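Local coordinates for S-layer domain-containing protein (Ruminiclostridium thermocellum ATCC 27405, PDB 4QVS), which is of unknown function but has a concanavalin A-like lectin/glucanase domain and, as an S-layer domain-containing protein, may bind carbohydrate at the cell surface, at residues Pro86-Phe91 and Ile110-Thr115; Thr147-Ile152 and Val157-Thr162. All blocks are in the same frame, centred on the assembly; numbering follows the deposited sequence.

Interaction 1 (Pro86-Phe91 and Ile110-Thr115); sequences PIFDFF and IKFAMT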
loop_
_atom_site.group_PDB
_atom_site.type_symbol
_atom_site.label_atom_id
_atom_site.label_comp_id
_atom_site.label_asym_id
_atom_site.label_seq_id
_atom_site.Cartn_x
_atom_site.Cartn_y
_atom_site.Cartn_z
ATOM N N PRO A 86 -5.235 -8.360 -15.874
ATOM C CA PRO A 86 -5.428 -7.065 -16.548
ATOM C C PRO A 86 -6.698 -6.426 -16.065
ATOM O O PRO A 86 -7.696 -7.112 -15.958
ATOM C CB PRO A 86 -5.577 -7.442 -18.040
ATOM C CG PRO A 86 -6.016 -8.868 -18.042
ATOM C CD PRO A 86 -5.877 -9.445 -16.632
ATOM N N ILE A 87 -6.659 -5.142 -15.722
ATOM C CA ILE A 87 -7.866 -4.457 -15.317
ATOM C C ILE A 87 -8.433 -3.739 -16.535
ATOM O O ILE A 87 -9.625 -3.844 -16.812
ATOM C CB ILE A 87 -7.594 -3.467 -14.161
ATOM C CG1 ILE A 87 -7.109 -4.223 -12.910
ATOM C CG2 ILE A 87 -8.877 -2.727 -13.864
ATOM C CD1 ILE A 87 -6.701 -3.331 -11.755
ATOM N N PHE A 88 -7.595 -2.956 -17.214
ATOM C CA PHE A 88 -7.972 -2.342 -18.492
ATOM C C PHE A 88 -6.772 -2.318 -19.460
ATOM O O PHE A 88 -5.594 -2.367 -19.054
ATOM C CB PHE A 88 -8.668 -0.962 -18.390
ATOM C CG PHE A 88 -7.783 0.174 -17.977
ATOM C CD1 PHE A 88 -6.763 0.638 -18.789
ATOM C CD2 PHE A 88 -8.035 0.859 -16.775
ATOM C CE1 PHE A 88 -5.960 1.685 -18.410
ATOM C CE2 PHE A 88 -7.259 1.925 -16.416
ATOM C CZ PHE A 88 -6.224 2.346 -17.216
ATOM N N ASP A 89 -7.073 -2.187 -20.733
ATOM C CA ASP A 89 -6.014 -2.197 -21.763
ATOM C C ASP A 89 -6.577 -1.490 -22.963
ATOM O O ASP A 89 -7.662 -1.795 -23.407
ATOM C CB ASP A 89 -5.575 -3.631 -21.988
ATOM C CG ASP A 89 -4.607 -3.807 -23.127
ATOM O OD1 ASP A 89 -3.864 -2.903 -23.497
ATOM O OD2 ASP A 89 -4.515 -4.954 -23.569
ATOM N N PHE A 90 -5.874 -0.436 -23.363
ATOM C CA PHE A 90 -6.194 0.355 -24.503
ATOM C C PHE A 90 -4.934 0.248 -25.330
ATOM O O PHE A 90 -3.837 0.614 -24.894
ATOM C CB PHE A 90 -6.512 1.801 -24.158
ATOM C CG PHE A 90 -7.724 1.953 -23.272
ATOM C CD1 PHE A 90 -8.994 2.011 -23.802
ATOM C CD2 PHE A 90 -7.576 2.015 -21.894
ATOM C CE1 PHE A 90 -10.109 2.155 -22.969
ATOM C CE2 PHE A 90 -8.683 2.165 -21.055
ATOM C CZ PHE A 90 -9.947 2.228 -21.592
ATOM N N PHE A 91 -5.094 -0.267 -26.539
ATOM C CA PHE A 91 -3.935 -0.602 -27.369
ATOM C C PHE A 91 -4.176 -0.300 -28.862
ATOM O O PHE A 91 -5.298 -0.279 -29.321
ATOM C CB PHE A 91 -3.618 -2.099 -27.153
ATOM C CG PHE A 91 -4.771 -3.044 -27.487
ATOM C CD1 PHE A 91 -5.795 -3.273 -26.584
ATOM C CD2 PHE A 91 -4.798 -3.726 -28.703
ATOM C CE1 PHE A 91 -6.836 -4.122 -26.883
ATOM C CE2 PHE A 91 -5.847 -4.583 -29.025
ATOM C CZ PHE A 91 -6.865 -4.792 -28.117
ATOM N N ILE A 110 -1.407 -2.397 -7.647
ATOM C CA ILE A 110 -1.865 -2.158 -9.014
ATOM C C ILE A 110 -0.736 -1.459 -9.743
ATOM O O ILE A 110 0.084 -0.777 -9.121
ATOM C CB ILE A 110 -3.155 -1.296 -9.132
ATOM C CG1 ILE A 110 -2.973 0.083 -8.516
ATOM C CG2 ILE A 110 -4.336 -2.010 -8.512
ATOM C CD1 ILE A 110 -4.221 0.959 -8.489
ATOM N N LYS A 111 -0.685 -1.665 -11.050
ATOM C CA LYS A 111 0.335 -1.055 -11.875
ATOM C C LYS A 111 -0.260 -0.507 -13.148
ATOM O O LYS A 111 -1.106 -1.128 -13.791
ATOM C CB LYS A 111 1.381 -2.081 -12.279
ATOM C CG LYS A 111 2.525 -1.490 -13.091
ATOM C CD LYS A 111 3.659 -2.481 -13.242
ATOM C CE LYS A 111 3.262 -3.563 -14.243
ATOM N NZ LYS A 111 4.137 -4.761 -14.160
ATOM N N PHE A 112 0.226 0.654 -13.519
ATOM C CA PHE A 112 -0.180 1.268 -14.734
ATOM C C PHE A 112 1.071 1.327 -15.572
ATOM O O PHE A 112 2.131 1.632 -15.084
ATOM C CB PHE A 112 -0.766 2.640 -14.471
ATOM C CG PHE A 112 -1.147 3.348 -15.689
ATOM C CD1 PHE A 112 -2.171 2.846 -16.493
ATOM C CD2 PHE A 112 -0.486 4.484 -16.069
ATOM C CE1 PHE A 112 -2.528 3.482 -17.668
ATOM C CE2 PHE A 112 -0.835 5.132 -17.255
ATOM C CZ PHE A 112 -1.861 4.622 -18.056
ATOM N N ALA A 113 0.926 0.984 -16.830
ATOM C CA ALA A 113 2.042 0.930 -17.789
ATOM C C ALA A 113 1.630 1.545 -19.103
ATOM O O ALA A 113 0.482 1.399 -19.505
ATOM C CB ALA A 113 2.468 -0.498 -18.035
HETATM N N MSE A 114 2.555 2.278 -19.721
HETATM C CA MSE A 114 2.389 2.876 -21.039
HETATM C C MSE A 114 3.633 2.499 -21.753
HETATM O O MSE A 114 4.727 2.545 -21.150
HETATM C CB MSE A 114 2.400 4.400 -21.044
HETATM C CG MSE A 114 1.331 5.012 -20.124
HETATM SE SE MSE A 114 0.878 6.857 -20.615
HETATM C CE MSE A 114 0.411 6.583 -22.502
ATOM N N THR A 115 3.492 2.103 -23.022
ATOM C CA THR A 115 4.646 1.766 -23.828
ATOM C C THR A 115 4.372 2.015 -25.292
ATOM O O THR A 115 3.228 1.989 -25.806
ATOM C CB THR A 115 5.119 0.304 -23.672
ATOM O OG1 THR A 115 6.362 0.109 -24.346
ATOM C CG2 THR A 115 4.151 -0.650 -24.253
#

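Interaction 2 (Thr147-Ile152 and Val157-Thr162); sequences TGTLYI and VGENNT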
loop_
_atom_site.group_PDB
_atom_site.type_symbol
_atom_site.label_atom_id
_atom_site.label_comp_id
_atom_site.label_asym_id
_atom_site.label_seq_id
_atom_site.Cartn_x
_atom_site.Cartn_y
_atom_site.Cartn_z
ATOM N N THR A 147 11.731 15.859 8.374
ATOM C CA THR A 147 11.182 14.816 7.518
ATOM C C THR A 147 11.281 13.417 8.085
ATOM O O THR A 147 12.373 12.945 8.381
ATOM C CB THR A 147 11.916 14.804 6.176
ATOM O OG1 THR A 147 11.837 16.105 5.599
ATOM C CG2 THR A 147 11.303 13.781 5.234
ATOM N N GLY A 148 10.138 12.742 8.188
ATOM C CA GLY A 148 10.075 11.370 8.687
ATOM C C GLY A 148 9.685 10.453 7.548
ATOM O O GLY A 148 8.847 10.822 6.744
ATOM N N THR A 149 10.254 9.251 7.487
ATOM C CA THR A 149 9.942 8.326 6.386
ATOM C C THR A 149 9.677 6.879 6.806
ATOM O O THR A 149 10.386 6.309 7.638
ATOM C CB THR A 149 11.091 8.349 5.357
ATOM O OG1 THR A 149 11.315 9.700 4.948
ATOM C CG2 THR A 149 10.765 7.491 4.125
ATOM N N LEU A 150 8.636 6.295 6.230
ATOM C CA LEU A 150 8.302 4.903 6.445
ATOM C C LEU A 150 8.789 4.104 5.289
ATOM O O LEU A 150 8.592 4.498 4.118
ATOM C CB LEU A 150 6.802 4.695 6.491
ATOM C CG LEU A 150 6.117 5.060 7.783
ATOM C CD1 LEU A 150 4.600 5.019 7.629
ATOM C CD2 LEU A 150 6.596 4.101 8.860
ATOM N N TYR A 151 9.352 2.948 5.615
ATOM C CA TYR A 151 9.834 2.007 4.634
ATOM C C TYR A 151 9.340 0.593 4.916
ATOM O O TYR A 151 9.343 0.141 6.078
ATOM C CB TYR A 151 11.352 1.904 4.676
ATOM C CG TYR A 151 12.122 3.125 4.301
ATOM C CD1 TYR A 151 12.462 4.092 5.246
ATOM C CD2 TYR A 151 12.598 3.270 3.010
ATOM C CE1 TYR A 151 13.206 5.200 4.894
ATOM C CE2 TYR A 151 13.323 4.370 2.648
ATOM C CZ TYR A 151 13.630 5.324 3.574
ATOM O OH TYR A 151 14.379 6.372 3.148
ATOM N N ILE A 152 8.942 -0.104 3.845
ATOM C CA ILE A 152 8.588 -1.521 3.892
ATOM C C ILE A 152 9.525 -2.185 2.888
ATOM O O ILE A 152 9.626 -1.730 1.767
ATOM C CB ILE A 152 7.141 -1.801 3.503
ATOM C CG1 ILE A 152 6.199 -1.192 4.550
ATOM C CG2 ILE A 152 6.928 -3.310 3.416
ATOM C CD1 ILE A 152 4.729 -1.353 4.236
ATOM N N VAL A 157 7.242 4.381 1.596
ATOM C CA VAL A 157 5.772 4.256 1.570
ATOM C C VAL A 157 4.985 5.391 2.281
ATOM O O VAL A 157 3.776 5.289 2.475
ATOM C CB VAL A 157 5.348 2.867 2.116
ATOM C CG1 VAL A 157 5.814 1.759 1.166
ATOM C CG2 VAL A 157 5.896 2.633 3.531
ATOM N N GLY A 158 5.673 6.469 2.646
ATOM C CA GLY A 158 5.050 7.616 3.296
ATOM C C GLY A 158 6.110 8.550 3.863
ATOM O O GLY A 158 7.203 8.106 4.205
ATOM N N GLU A 159 5.778 9.842 3.926
ATOM C CA GLU A 159 6.621 10.910 4.486
ATOM C C GLU A 159 5.762 12.004 5.102
ATOM O O GLU A 159 4.595 12.193 4.751
ATOM C CB GLU A 159 7.448 11.637 3.423
ATOM C CG GLU A 159 8.668 10.950 2.870
ATOM C CD GLU A 159 9.250 11.769 1.729
ATOM O OE1 GLU A 159 9.274 13.016 1.821
ATOM O OE2 GLU A 159 9.654 11.166 0.725
ATOM N N ASN A 160 6.373 12.756 5.995
ATOM C CA ASN A 160 5.722 13.900 6.583
ATOM C C ASN A 160 6.857 14.855 6.873
ATOM O O ASN A 160 7.621 14.689 7.829
ATOM C CB ASN A 160 4.920 13.533 7.829
ATOM C CG ASN A 160 4.295 14.745 8.499
ATOM O OD1 ASN A 160 4.752 15.876 8.313
ATOM N ND2 ASN A 160 3.261 14.514 9.308
ATOM N N ASN A 161 6.937 15.867 6.029
ATOM C CA ASN A 161 7.997 16.849 6.078
ATOM C C ASN A 161 7.786 17.931 7.142
ATOM O O ASN A 161 8.567 18.866 7.222
ATOM C CB ASN A 161 8.133 17.458 4.674
ATOM C CG ASN A 161 8.313 16.388 3.588
ATOM O OD1 ASN A 161 8.941 15.350 3.812
ATOM N ND2 ASN A 161 7.755 16.636 2.413
ATOM N N THR A 162 6.758 17.787 7.972
ATOM C CA THR A 162 6.453 18.776 9.009
ATOM C C THR A 162 6.697 18.276 10.435
ATOM O O THR A 162 5.992 18.690 11.355
ATOM C CB THR A 162 4.961 19.141 8.964
ATOM O OG1 THR A 162 4.197 18.072 9.541
ATOM C CG2 THR A 162 4.507 19.396 7.533
#

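Interaction 1 (Pro86-Phe91 and Ile110-Thr115)
In an antiparallel sheet of the concanavalin A-like domain, to which this chain gives four strands, Ile-87 and Phe-88 reach over the intervening strand 99-104 to meet Ile-110 and Phe-112 of the next strand but one. With a strand between them, Ile-87 CA and Ile-110 CA are 9.0 Å apart, no hydrogen bond joins the two segments, and the contact is wholly apolar and buried. At one end it is made by methyl groups alone: Ile-87 CD1, at the tip of an extended branch, lies 4.2 Å from Ile-110 CG2. Phe-112 brings CE1 to the edge of the Phe-88 ring, near that ring's plane, and touches Phe-88 CZ at 3.9 Å; Phe-88 CE1 is equally near, so one corner of Phe-112 rests between two rim carbons. The Phe-112 ring is approached obliquely. With CG between N and the carbonyl carbon (chi1 71°), Phe-88 swings its ring rim to Phe-112 although its CB does not aim there. Ile-87 and Phe-88 stand together opposite Leu-102 in a classic beta bulge. Phe-88 also packs on Leu-102, and on Ile-73 and Phe-75 of strand 71-79, while Phe-112 leans on Ile-125 of strand 123-126. Beyond the outer edge, residues 88-91 pair antiparallel with a strand of the second subunit, continuing the sheet across the interface.

Interaction 2 (Thr147-Ile152 and Val157-Thr162)
Glu-159 stands beside Thr-149 on one face of the antiparallel hairpin made by strands 147-152 and 155-160. Its CB lies 3.7 Å from Gly-148 O, and CG comes 3.6 Å from Thr-149 OG1. The chain then runs on extended (chi2 174°), carrying OE1 to 4.0 Å from Thr-147 CG2, while OE2 is hydrogen-bonded by Asn-156 ND2, which anchors the carboxylate to its own strand. In the backbone, Gly-148 and Asn-160 form a hydrogen-bonded pair, Gly-148 N to Asn-160 O and Asn-160 N to Gly-148 O, both 3.2 Å. Towards the turn, Leu-150 O takes a nearly straight bond from Val-157 N (2.9 Å, 178°), and Leu-150 N donates to Gly-158 O. Val-157 CG2 covers the Leu-150 backbone, touching Leu-150 CB at 3.7 Å and Ile-152 CG1 at 4.0 Å. At the strand end, Asn-160 OD1 accepts from Thr-162 N, an Asx turn, and from Thr-162 OG1 as well. Strand 137-144 flanks 147-152 on the side away from 155-160, and helix 213-219 packs on Tyr-151. Leu-150 and Asn-160 turn to the other face, where both touch Ile-125 of the second subunit and Asn-160 ND2 hydrogen-bonds to Thr-124 O of that subunit.

Overall arrangement
From the N terminus, the chain passes strand 71-79 before interaction 1 closes a loop of 18 residues, with strand 99-104 inside it. Strand 123-126 then forms the far edge of that sheet within the chain, which moves on to strand 137-144. Interaction 2 follows as a tight hairpin with four residues between its segments, in a second sheet that has three strands within this chain. The two contacts are in series, neither nesting nor crossing, and lie on opposite sides of the chain's centre, with centres 28 Å apart. Across the dimer they meet: Ile-152 of interaction 2 packs on Ile-110 of the second subunit, the residue that opens 110-115 in interaction 1.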